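Local coordinates for protein peroxisomal acyl-coenzyme A oxidase 1 (Arabidopsis thaliana, PDB 1W07) that catalyses the FAD-dependent desaturation of long- and medium-chain acyl-CoAs to 2-trans-enoyl-CoAs in peroxisomal beta-oxidation, passing electrons to oxygen to give hydrogen peroxide, at residues G348-L351 / K352-Y355; G379-S382 / L383-A387; A26-R29 / H30-E33. The protein carries 1 engineered substitution. One frame throughout, in Å; residues are numbered along the deposited sequence.

Contact 1: residues G348-L351 / K352-Y355; sequences GEWL and KWLY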
ATOM      1  N   GLY B 348     -17.212 -12.213 -10.568  1.00 23.42           N
ATOM      2  CA  GLY B 348     -16.295 -12.917 -11.445  1.00 24.44           C
ATOM      3  C   GLY B 348     -17.021 -14.061 -12.125  1.00 24.94           C
ATOM      4  O   GLY B 348     -16.745 -14.390 -13.284  1.00 25.99           O
ATOM      5  N   GLU B 349     -17.954 -14.681 -11.406  1.00 25.08           N
ATOM      6  CA  GLU B 349     -18.725 -15.790 -11.972  1.00 27.49           C
ATOM      7  C   GLU B 349     -19.558 -15.245 -13.125  1.00 28.20           C
ATOM      8  O   GLU B 349     -19.648 -15.869 -14.187  1.00 27.86           O
ATOM      9  CB  GLU B 349     -19.673 -16.390 -10.925  1.00 30.14           C
ATOM     10  CG  GLU B 349     -19.054 -17.458 -10.015  1.00 34.16           C
ATOM     11  CD  GLU B 349     -20.004 -17.905  -8.897  1.00 36.62           C
ATOM     12  OE1 GLU B 349     -21.238 -17.872  -9.098  1.00 34.74           O
ATOM     13  OE2 GLU B 349     -19.513 -18.309  -7.824  1.00 37.50           O
ATOM     14  N   TRP B 350     -20.178 -14.085 -12.896  1.00 27.45           N
ATOM     15  CA  TRP B 350     -21.018 -13.445 -13.901  1.00 27.48           C
ATOM     16  C   TRP B 350     -20.188 -13.071 -15.126  1.00 28.01           C
ATOM     17  O   TRP B 350     -20.614 -13.290 -16.258  1.00 26.42           O
ATOM     18  CB  TRP B 350     -21.678 -12.193 -13.321  1.00 25.38           C
ATOM     19  CG  TRP B 350     -22.475 -11.427 -14.336  1.00 28.57           C
ATOM     20  CD1 TRP B 350     -23.716 -11.748 -14.819  1.00 29.09           C
ATOM     21  CD2 TRP B 350     -22.073 -10.241 -15.030  1.00 27.80           C
ATOM     22  NE1 TRP B 350     -24.106 -10.834 -15.775  1.00 29.60           N
ATOM     23  CE2 TRP B 350     -23.117  -9.899 -15.924  1.00 29.28           C
ATOM     24  CE3 TRP B 350     -20.929  -9.431 -14.988  1.00 27.19           C
ATOM     25  CZ2 TRP B 350     -23.048  -8.781 -16.766  1.00 29.05           C
ATOM     26  CZ3 TRP B 350     -20.860  -8.317 -15.832  1.00 25.21           C
ATOM     27  CH2 TRP B 350     -21.913  -8.005 -16.705  1.00 27.24           C
ATOM     28  N   LEU B 351     -19.008 -12.502 -14.895  1.00 27.23           N
ATOM     29  CA  LEU B 351     -18.129 -12.117 -15.988  1.00 28.48           C
ATOM     30  C   LEU B 351     -17.750 -13.313 -16.850  1.00 30.20           C
ATOM     31  O   LEU B 351     -17.450 -13.168 -18.037  1.00 28.34           O
ATOM     32  CB  LEU B 351     -16.865 -11.450 -15.450  1.00 31.44           C
ATOM     33  CG  LEU B 351     -16.908  -9.930 -15.350  1.00 33.50           C
ATOM     34  CD1 LEU B 351     -15.563  -9.452 -14.825  1.00 32.79           C
ATOM     35  CD2 LEU B 351     -17.223  -9.302 -16.721  1.00 30.34           C
ATOM     36  N   LYS B 352     -17.744 -14.498 -16.256  1.00 30.21           N
ATOM     37  CA  LYS B 352     -17.421 -15.694 -17.014  1.00 35.05           C
ATOM     38  C   LYS B 352     -18.576 -15.943 -17.988  1.00 35.04           C
ATOM     39  O   LYS B 352     -18.364 -16.145 -19.188  1.00 34.28           O
ATOM     40  CB  LYS B 352     -17.257 -16.892 -16.081  1.00 36.09           C
ATOM     41  CG  LYS B 352     -16.908 -18.176 -16.804  1.00 37.41           C
ATOM     42  CD  LYS B 352     -15.532 -18.129 -17.464  1.00 36.68           C
ATOM     43  CE  LYS B 352     -15.281 -19.410 -18.249  1.00 38.73           C
ATOM     44  NZ  LYS B 352     -15.545 -20.630 -17.426  1.00 38.57           N
ATOM     45  N   TRP B 353     -19.798 -15.921 -17.458  1.00 34.14           N
ATOM     46  CA  TRP B 353     -20.996 -16.115 -18.267  1.00 34.72           C
ATOM     47  C   TRP B 353     -20.988 -15.092 -19.406  1.00 36.24           C
ATOM     48  O   TRP B 353     -21.323 -15.414 -20.544  1.00 39.70           O
ATOM     49  CB  TRP B 353     -22.254 -15.919 -17.411  1.00 34.91           C
ATOM     50  CG  TRP B 353     -23.516 -15.833 -18.225  1.00 35.58           C
ATOM     51  CD1 TRP B 353     -24.249 -16.878 -18.719  1.00 36.56           C
ATOM     52  CD2 TRP B 353     -24.123 -14.643 -18.740  1.00 35.06           C
ATOM     53  NE1 TRP B 353     -25.265 -16.407 -19.518  1.00 35.25           N
ATOM     54  CE2 TRP B 353     -25.210 -15.039 -19.547  1.00 34.90           C
ATOM     55  CE3 TRP B 353     -23.846 -13.274 -18.600  1.00 35.38           C
ATOM     56  CZ2 TRP B 353     -26.025 -14.118 -20.214  1.00 36.11           C
ATOM     57  CZ3 TRP B 353     -24.657 -12.352 -19.267  1.00 37.37           C
ATOM     58  CH2 TRP B 353     -25.735 -12.782 -20.064  1.00 37.64           C
ATOM     59  N   LEU B 354     -20.601 -13.862 -19.087  1.00 34.39           N
ATOM     60  CA  LEU B 354     -20.538 -12.796 -20.075  1.00 34.10           C
ATOM     61  C   LEU B 354     -19.515 -13.116 -21.159  1.00 35.27           C
ATOM     62  O   LEU B 354     -19.754 -12.879 -22.347  1.00 34.69           O
ATOM     63  CB  LEU B 354     -20.167 -11.478 -19.399  1.00 36.01           C
ATOM     64  CG  LEU B 354     -20.021 -10.265 -20.318  1.00 37.40           C
ATOM     65  CD1 LEU B 354     -21.316 -10.057 -21.081  1.00 39.81           C
ATOM     66  CD2 LEU B 354     -19.671  -9.036 -19.493  1.00 38.25           C
ATOM     67  N   TYR B 355     -18.368 -13.645 -20.745  1.00 35.25           N
ATOM     68  CA  TYR B 355     -17.321 -13.997 -21.691  1.00 35.52           C
ATOM     69  C   TYR B 355     -17.876 -14.913 -22.766  1.00 36.04           C
ATOM     70  O   TYR B 355     -17.697 -14.666 -23.958  1.00 36.47           O
ATOM     71  CB  TYR B 355     -16.173 -14.709 -20.987  1.00 35.26           C
ATOM     72  CG  TYR B 355     -15.275 -15.443 -21.958  1.00 35.95           C
ATOM     73  CD1 TYR B 355     -14.497 -14.743 -22.875  1.00 34.09           C
ATOM     74  CD2 TYR B 355     -15.222 -16.834 -21.975  1.00 37.59           C
ATOM     75  CE1 TYR B 355     -13.685 -15.405 -23.785  1.00 38.12           C
ATOM     76  CE2 TYR B 355     -14.413 -17.518 -22.888  1.00 39.06           C
ATOM     77  CZ  TYR B 355     -13.646 -16.789 -23.792  1.00 37.97           C
ATOM     78  OH  TYR B 355     -12.847 -17.423 -24.714  1.00 40.52           O
TER

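Contact 2: residues G379-S382 / L383-A387; sequences GLKS and LTTTA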
ATOM      1  N   GLY B 379     -14.146  -1.641 -16.600  1.00 14.87           N
ATOM      2  CA  GLY B 379     -14.466  -1.027 -15.323  1.00 16.80           C
ATOM      3  C   GLY B 379     -14.336  -1.959 -14.138  1.00 17.39           C
ATOM      4  O   GLY B 379     -13.849  -1.564 -13.071  1.00 16.11           O
ATOM      5  N   LEU B 380     -14.772  -3.202 -14.318  1.00 18.04           N
ATOM      6  CA  LEU B 380     -14.688  -4.179 -13.239  1.00 17.92           C
ATOM      7  C   LEU B 380     -13.251  -4.552 -12.973  1.00 15.61           C
ATOM      8  O   LEU B 380     -12.878  -4.777 -11.833  1.00 18.34           O
ATOM      9  CB  LEU B 380     -15.503  -5.430 -13.580  1.00 16.72           C
ATOM     10  CG  LEU B 380     -17.029  -5.263 -13.577  1.00 19.21           C
ATOM     11  CD1 LEU B 380     -17.708  -6.590 -13.940  1.00 18.90           C
ATOM     12  CD2 LEU B 380     -17.462  -4.769 -12.199  1.00 19.93           C
ATOM     13  N   LYS B 381     -12.449  -4.629 -14.031  1.00 15.83           N
ATOM     14  CA  LYS B 381     -11.032  -4.957 -13.890  1.00 15.65           C
ATOM     15  C   LYS B 381     -10.403  -3.864 -13.034  1.00 13.64           C
ATOM     16  O   LYS B 381      -9.646  -4.147 -12.105  1.00 15.05           O
ATOM     17  CB  LYS B 381     -10.352  -5.036 -15.271  1.00 15.39           C
ATOM     18  CG  LYS B 381      -8.868  -5.399 -15.241  1.00 14.97           C
ATOM     19  CD  LYS B 381      -8.005  -4.186 -14.942  1.00 15.14           C
ATOM     20  CE  LYS B 381      -6.525  -4.515 -14.988  1.00 18.39           C
ATOM     21  NZ  LYS B 381      -5.696  -3.327 -14.650  1.00 16.29           N
ATOM     22  N   SER B 382     -10.737  -2.612 -13.334  1.00 13.23           N
ATOM     23  CA  SER B 382     -10.222  -1.457 -12.584  1.00 11.99           C
ATOM     24  C   SER B 382     -10.708  -1.429 -11.144  1.00 14.97           C
ATOM     25  O   SER B 382      -9.932  -1.238 -10.208  1.00 14.90           O
ATOM     26  CB  SER B 382     -10.663  -0.151 -13.257  1.00 11.03           C
ATOM     27  OG  SER B 382     -10.118   0.958 -12.586  1.00 13.14           O
ATOM     28  N   LEU B 383     -12.014  -1.597 -10.977  1.00 14.61           N
ATOM     29  CA  LEU B 383     -12.602  -1.557  -9.653  1.00 13.64           C
ATOM     30  C   LEU B 383     -12.064  -2.628  -8.707  1.00 12.86           C
ATOM     31  O   LEU B 383     -11.590  -2.318  -7.623  1.00 11.93           O
ATOM     32  CB  LEU B 383     -14.126  -1.677  -9.752  1.00 14.60           C
ATOM     33  CG  LEU B 383     -14.891  -1.331  -8.464  1.00 15.55           C
ATOM     34  CD1 LEU B 383     -15.063   0.178  -8.385  1.00 16.32           C
ATOM     35  CD2 LEU B 383     -16.253  -2.007  -8.455  1.00 18.18           C
ATOM     36  N   THR B 384     -12.126  -3.887  -9.127  1.00 13.92           N
ATOM     37  CA  THR B 384     -11.673  -5.005  -8.299  1.00 11.34           C
ATOM     38  C   THR B 384     -10.182  -5.011  -7.986  1.00 10.31           C
ATOM     39  O   THR B 384      -9.787  -5.324  -6.852  1.00 10.89           O
ATOM     40  CB  THR B 384     -12.064  -6.366  -8.917  1.00 14.22           C
ATOM     41  OG1 THR B 384     -11.403  -6.543 -10.182  1.00 13.18           O
ATOM     42  CG2 THR B 384     -13.572  -6.421  -9.148  1.00 18.78           C
ATOM     43  N   THR B 385      -9.343  -4.675  -8.971  1.00  9.57           N
ATOM     44  CA  THR B 385      -7.901  -4.678  -8.730  1.00 11.78           C
ATOM     45  C   THR B 385      -7.511  -3.592  -7.761  1.00 12.12           C
ATOM     46  O   THR B 385      -6.681  -3.808  -6.887  1.00 12.16           O
ATOM     47  CB  THR B 385      -7.085  -4.507 -10.028  1.00 11.37           C
ATOM     48  OG1 THR B 385      -7.499  -3.323 -10.713  1.00 19.27           O
ATOM     49  CG2 THR B 385      -7.276  -5.701 -10.925  1.00 10.91           C
ATOM     50  N   THR B 386      -8.096  -2.410  -7.925  1.00 12.88           N
ATOM     51  CA  THR B 386      -7.814  -1.290  -7.041  1.00 11.27           C
ATOM     52  C   THR B 386      -8.269  -1.671  -5.636  1.00 13.08           C
ATOM     53  O   THR B 386      -7.505  -1.567  -4.671  1.00 13.76           O
ATOM     54  CB  THR B 386      -8.566  -0.020  -7.533  1.00 12.78           C
ATOM     55  OG1 THR B 386      -8.009   0.378  -8.793  1.00 13.40           O
ATOM     56  CG2 THR B 386      -8.456   1.129  -6.515  1.00 12.19           C
ATOM     57  N   ALA B 387      -9.506  -2.137  -5.503  1.00 11.34           N
ATOM     58  CA  ALA B 387     -10.020  -2.491  -4.174  1.00 14.08           C
ATOM     59  C   ALA B 387      -9.209  -3.602  -3.526  1.00 13.72           C
ATOM     60  O   ALA B 387      -8.977  -3.572  -2.316  1.00 13.27           O
ATOM     61  CB  ALA B 387     -11.490  -2.909  -4.259  1.00 11.07           C
TER

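Contact 3: residues A26-R29 / H30-E33; sequences AGSR and HAFE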
ATOM      1  N   ALA B  26     -15.911 -22.350  -4.437  1.00 21.29           N
ATOM      2  CA  ALA B  26     -15.309 -23.069  -5.549  1.00 21.79           C
ATOM      3  C   ALA B  26     -16.146 -22.920  -6.810  1.00 23.96           C
ATOM      4  O   ALA B  26     -15.620 -22.971  -7.922  1.00 23.78           O
ATOM      5  CB  ALA B  26     -15.158 -24.549  -5.197  1.00 21.39           C
ATOM      6  N   GLY B  27     -17.451 -22.741  -6.635  1.00 24.22           N
ATOM      7  CA  GLY B  27     -18.329 -22.592  -7.780  1.00 23.84           C
ATOM      8  C   GLY B  27     -19.104 -23.857  -8.099  1.00 27.33           C
ATOM      9  O   GLY B  27     -20.174 -23.791  -8.702  1.00 26.64           O
ATOM     10  N   SER B  28     -18.557 -25.011  -7.718  1.00 28.51           N
ATOM     11  CA  SER B  28     -19.204 -26.309  -7.945  1.00 27.33           C
ATOM     12  C   SER B  28     -18.448 -27.372  -7.154  1.00 28.42           C
ATOM     13  O   SER B  28     -17.376 -27.098  -6.611  1.00 27.38           O
ATOM     14  CB  SER B  28     -19.187 -26.679  -9.432  1.00 27.54           C
ATOM     15  OG  SER B  28     -17.886 -27.029  -9.876  1.00 27.36           O
ATOM     16  N   ARG B  29     -19.004 -28.578  -7.080  1.00 28.99           N
ATOM     17  CA  ARG B  29     -18.346 -29.658  -6.349  1.00 30.22           C
ATOM     18  C   ARG B  29     -17.168 -30.187  -7.160  1.00 27.67           C
ATOM     19  O   ARG B  29     -16.168 -30.640  -6.604  1.00 29.61           O
ATOM     20  CB  ARG B  29     -19.330 -30.801  -6.054  1.00 31.62           C
ATOM     21  CG  ARG B  29     -20.577 -30.379  -5.260  1.00 36.40           C
ATOM     22  CD  ARG B  29     -21.191 -31.553  -4.485  1.00 35.58           C
ATOM     23  NE  ARG B  29     -20.395 -31.854  -3.295  1.00 39.35           N
ATOM     24  CZ  ARG B  29     -20.826 -31.700  -2.043  1.00 38.25           C
ATOM     25  NH1 ARG B  29     -22.062 -31.266  -1.802  1.00 38.68           N
ATOM     26  NH2 ARG B  29     -20.006 -31.930  -1.028  1.00 38.31           N
ATOM     27  N   HIS B  30     -17.283 -30.118  -8.480  1.00 28.51           N
ATOM     28  CA  HIS B  30     -16.215 -30.588  -9.350  1.00 29.71           C
ATOM     29  C   HIS B  30     -15.012 -29.666  -9.196  1.00 28.72           C
ATOM     30  O   HIS B  30     -13.886 -30.124  -8.992  1.00 31.06           O
ATOM     31  CB  HIS B  30     -16.666 -30.583 -10.807  1.00 25.64           C
ATOM     32  CG  HIS B  30     -15.564 -30.863 -11.779  1.00 29.65           C
ATOM     33  ND1 HIS B  30     -14.956 -32.094 -11.882  1.00 29.56           N
ATOM     34  CD2 HIS B  30     -14.940 -30.059 -12.673  1.00 28.69           C
ATOM     35  CE1 HIS B  30     -14.006 -32.040 -12.802  1.00 31.32           C
ATOM     36  NE2 HIS B  30     -13.975 -30.815 -13.296  1.00 32.18           N
ATOM     37  N   ALA B  31     -15.255 -28.363  -9.294  1.00 25.38           N
ATOM     38  CA  ALA B  31     -14.179 -27.398  -9.168  1.00 28.18           C
ATOM     39  C   ALA B  31     -13.517 -27.563  -7.802  1.00 27.15           C
ATOM     40  O   ALA B  31     -12.292 -27.642  -7.697  1.00 26.43           O
ATOM     41  CB  ALA B  31     -14.728 -25.970  -9.343  1.00 23.33           C
ATOM     42  N   PHE B  32     -14.339 -27.644  -6.756  1.00 27.71           N
ATOM     43  CA  PHE B  32     -13.829 -27.791  -5.401  1.00 26.99           C
ATOM     44  C   PHE B  32     -12.952 -29.026  -5.240  1.00 28.62           C
ATOM     45  O   PHE B  32     -11.860 -28.955  -4.654  1.00 25.83           O
ATOM     46  CB  PHE B  32     -14.979 -27.884  -4.402  1.00 27.97           C
ATOM     47  CG  PHE B  32     -14.543 -28.264  -3.015  1.00 28.93           C
ATOM     48  CD1 PHE B  32     -13.883 -27.347  -2.194  1.00 29.16           C
ATOM     49  CD2 PHE B  32     -14.750 -29.554  -2.545  1.00 29.81           C
ATOM     50  CE1 PHE B  32     -13.435 -27.717  -0.920  1.00 31.25           C
ATOM     51  CE2 PHE B  32     -14.307 -29.936  -1.278  1.00 31.92           C
ATOM     52  CZ  PHE B  32     -13.648 -29.020  -0.463  1.00 32.58           C
ATOM     53  N   GLU B  33     -13.440 -30.157  -5.747  1.00 26.59           N
ATOM     54  CA  GLU B  33     -12.728 -31.431  -5.649  1.00 28.39           C
ATOM     55  C   GLU B  33     -11.384 -31.422  -6.366  1.00 26.96           C
ATOM     56  O   GLU B  33     -10.381 -31.874  -5.824  1.00 25.81           O
ATOM     57  CB  GLU B  33     -13.603 -32.562  -6.213  1.00 29.81           C
ATOM     58  CG  GLU B  33     -14.764 -32.956  -5.309  1.00 37.41           C
ATOM     59  CD  GLU B  33     -15.524 -34.158  -5.822  1.00 42.86           C
ATOM     60  OE1 GLU B  33     -16.422 -34.648  -5.100  1.00 43.90           O
ATOM     61  OE2 GLU B  33     -15.241 -34.608  -6.957  1.00 46.88           O
TER

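Contact 1: residues G348-L351 / K352-Y355
The indoles of Trp-350 and Trp-353, three residues apart on one helix, meet at a slant that is neither a stack nor an edge-to-face pair: the five-membered ring of Trp-350 and the six-membered ring of Trp-353 have centroids 5.4 Å apart and planes inclined by 32°. Their closest atoms are NE1 of Trp-350 and CE3 of Trp-353, at 3.7 Å. At the edge of the Trp-353 indole, in its plane, sits the carbonyl O of Trp-350, 4.0 Å from CE3 of Trp-353. Both indoles carry CG anti to the backbone N (chi1 176° and 169°), a shared setting that brings them out on the same flank of the helix, where they cross at a slant. The far end of Trp-350 serves a second partner: its CH2 comes within 3.7 Å of CD2 of Leu-354, again obliquely. The same Leu-354 methyl touches CD2 of Leu-351, also at 3.7 Å, those two side chains lying alongside each other. Trp-350 also makes a cation-pi contact with Lys-534 of helix 516-538. Replacing Trp-350 with an alanine would probably leave the Leu-354 methyl and the CE3 side of the Trp-353 indole without their aromatic neighbour and deprive Lys-534 of its cation-pi partner. Backbone bonds four residues apart run beneath the side chains, such as Leu-354 N to Trp-350 O at 2.9 Å. Within the all-helical C-alpha1 region, this part of helix 328-363 lays Leu-351 against Val-289 of helix 278-309 and Thr-377 of helix 370-398, while Glu-349 reaches helix 516-538 through a salt bridge to Lys-538.

Contact 2: residues G379-S382 / L383-A387
Gly-379 O accepts the amide of Leu-383 at 2.8 Å (N to O), nearly straight at 163°, an ordinary helical bond. At Leu-380 the pattern changes, for its carbonyl O is gripped twice by one residue: Thr-384 N lies 2.9 Å from Leu-380 O and Thr-384 OG1 2.8 Å from it, the two donors arriving from opposite faces of the carbonyl plane. Lys-381 O also takes two bonds, from Thr-385 OG1 at 2.7 Å and a longer one from Thr-385 N at 3.2 Å. This is a familiar arrangement for threonine in a helix, the hydroxyl folding back onto the carbonyl four residues earlier, and here three threonines in succession do it on helix 370-398 of the C-alpha1 domain. The Lys-381 side chain runs off instead toward the active site: NZ is hydrogen-bonded to the carbonyl oxygens of Ala-420, Tyr-423 and Gly-425 and to Asn-427 OD1, bonds that would hold the loop around Glu-424, the inferred proton acceptor, against this helix. Ser-382 O receives Thr-386 OG1 at 2.9 Å and Thr-386 N. Thr-386 reaches it with a different rotamer from its two predecessors: its OG1 is anti to the carbonyl carbon (chi1 -67°), whereas theirs sits between N and the carbonyl carbon. Ser-382 OG turns to Asn-427 O, and Asn-427 ND2, of the side-chain amide, donates to Thr-385 OG1.

Contact 3: residues A26-R29 / H30-E33
Ser-28 is the N-cap of helix 29-43, and its OG accepts the amide of Ala-31 in the capping bond. The geometry is good: Ala-31 N lies 3.0 Å from Ser-28 OG with an N-H...O angle of 168°. Placing OG between the backbone N and the carbonyl carbon (chi1 72°) turns the hydroxyl over the start of the helix, where it meets that amide and also comes within 3.4 Å of Ala-31 CB. With alanine three residues on, no side chain answers Ser-28, so this is a single cap rather than a reciprocal capping box. The carbonyls take over next: Phe-32 N donates to Ser-28 O at 3.1 Å, and Glu-33 N to Arg-29 O at 2.9 Å. Glu-33 also leans on that carbonyl, its CG only 3.0 Å from Arg-29 O, before the rest of its chain extends. Its carboxylate and the Arg-29 side chain carry opposite charges but do not meet, NE of Arg-29 being 5.2 Å from OE1 of Glu-33. Ala-26, ending the preceding helix, packs its CB tightly on CB of Phe-32, at 3.4 Å. The same methyl and Arg-29 O lie at the edge of the Phe-32 ring, near its plane. Phe-32 also packs on Lys-22 and Ile-23, so its side chain lies against helix 18-26. The chain leaves helix 18-26 at Gly-27, whose phi of 102° would press any CB into the carbonyl O of Ala-26. On the surface of the N-terminal region, this is the pattern of a short helix-to-helix connection: a positive-phi glycine at the C-terminal end of one helix and a serine N-cap on the next.

From the N terminus, contact 3 comes first and closes the short turn joining helix 18-26 to helix 29-43. Contact 1 follows far along the chain within helix 328-363, and contact 2 within helix 370-398, the next helix; each of these closes only successive helical turns, not a loop. The three stand in series, with none nested in or crossing another. Contacts 1 and 2 touch, since Leu-351 CD1 packs on Leu-380 CD1 at 3.7 Å, tying the two consecutive helices of the C-alpha1 region together. Contact 3, in the N-terminal part of the protein, approaches contact 1 to about 4 Å between nearest atoms without touching, and stays about 17 Å from contact 2.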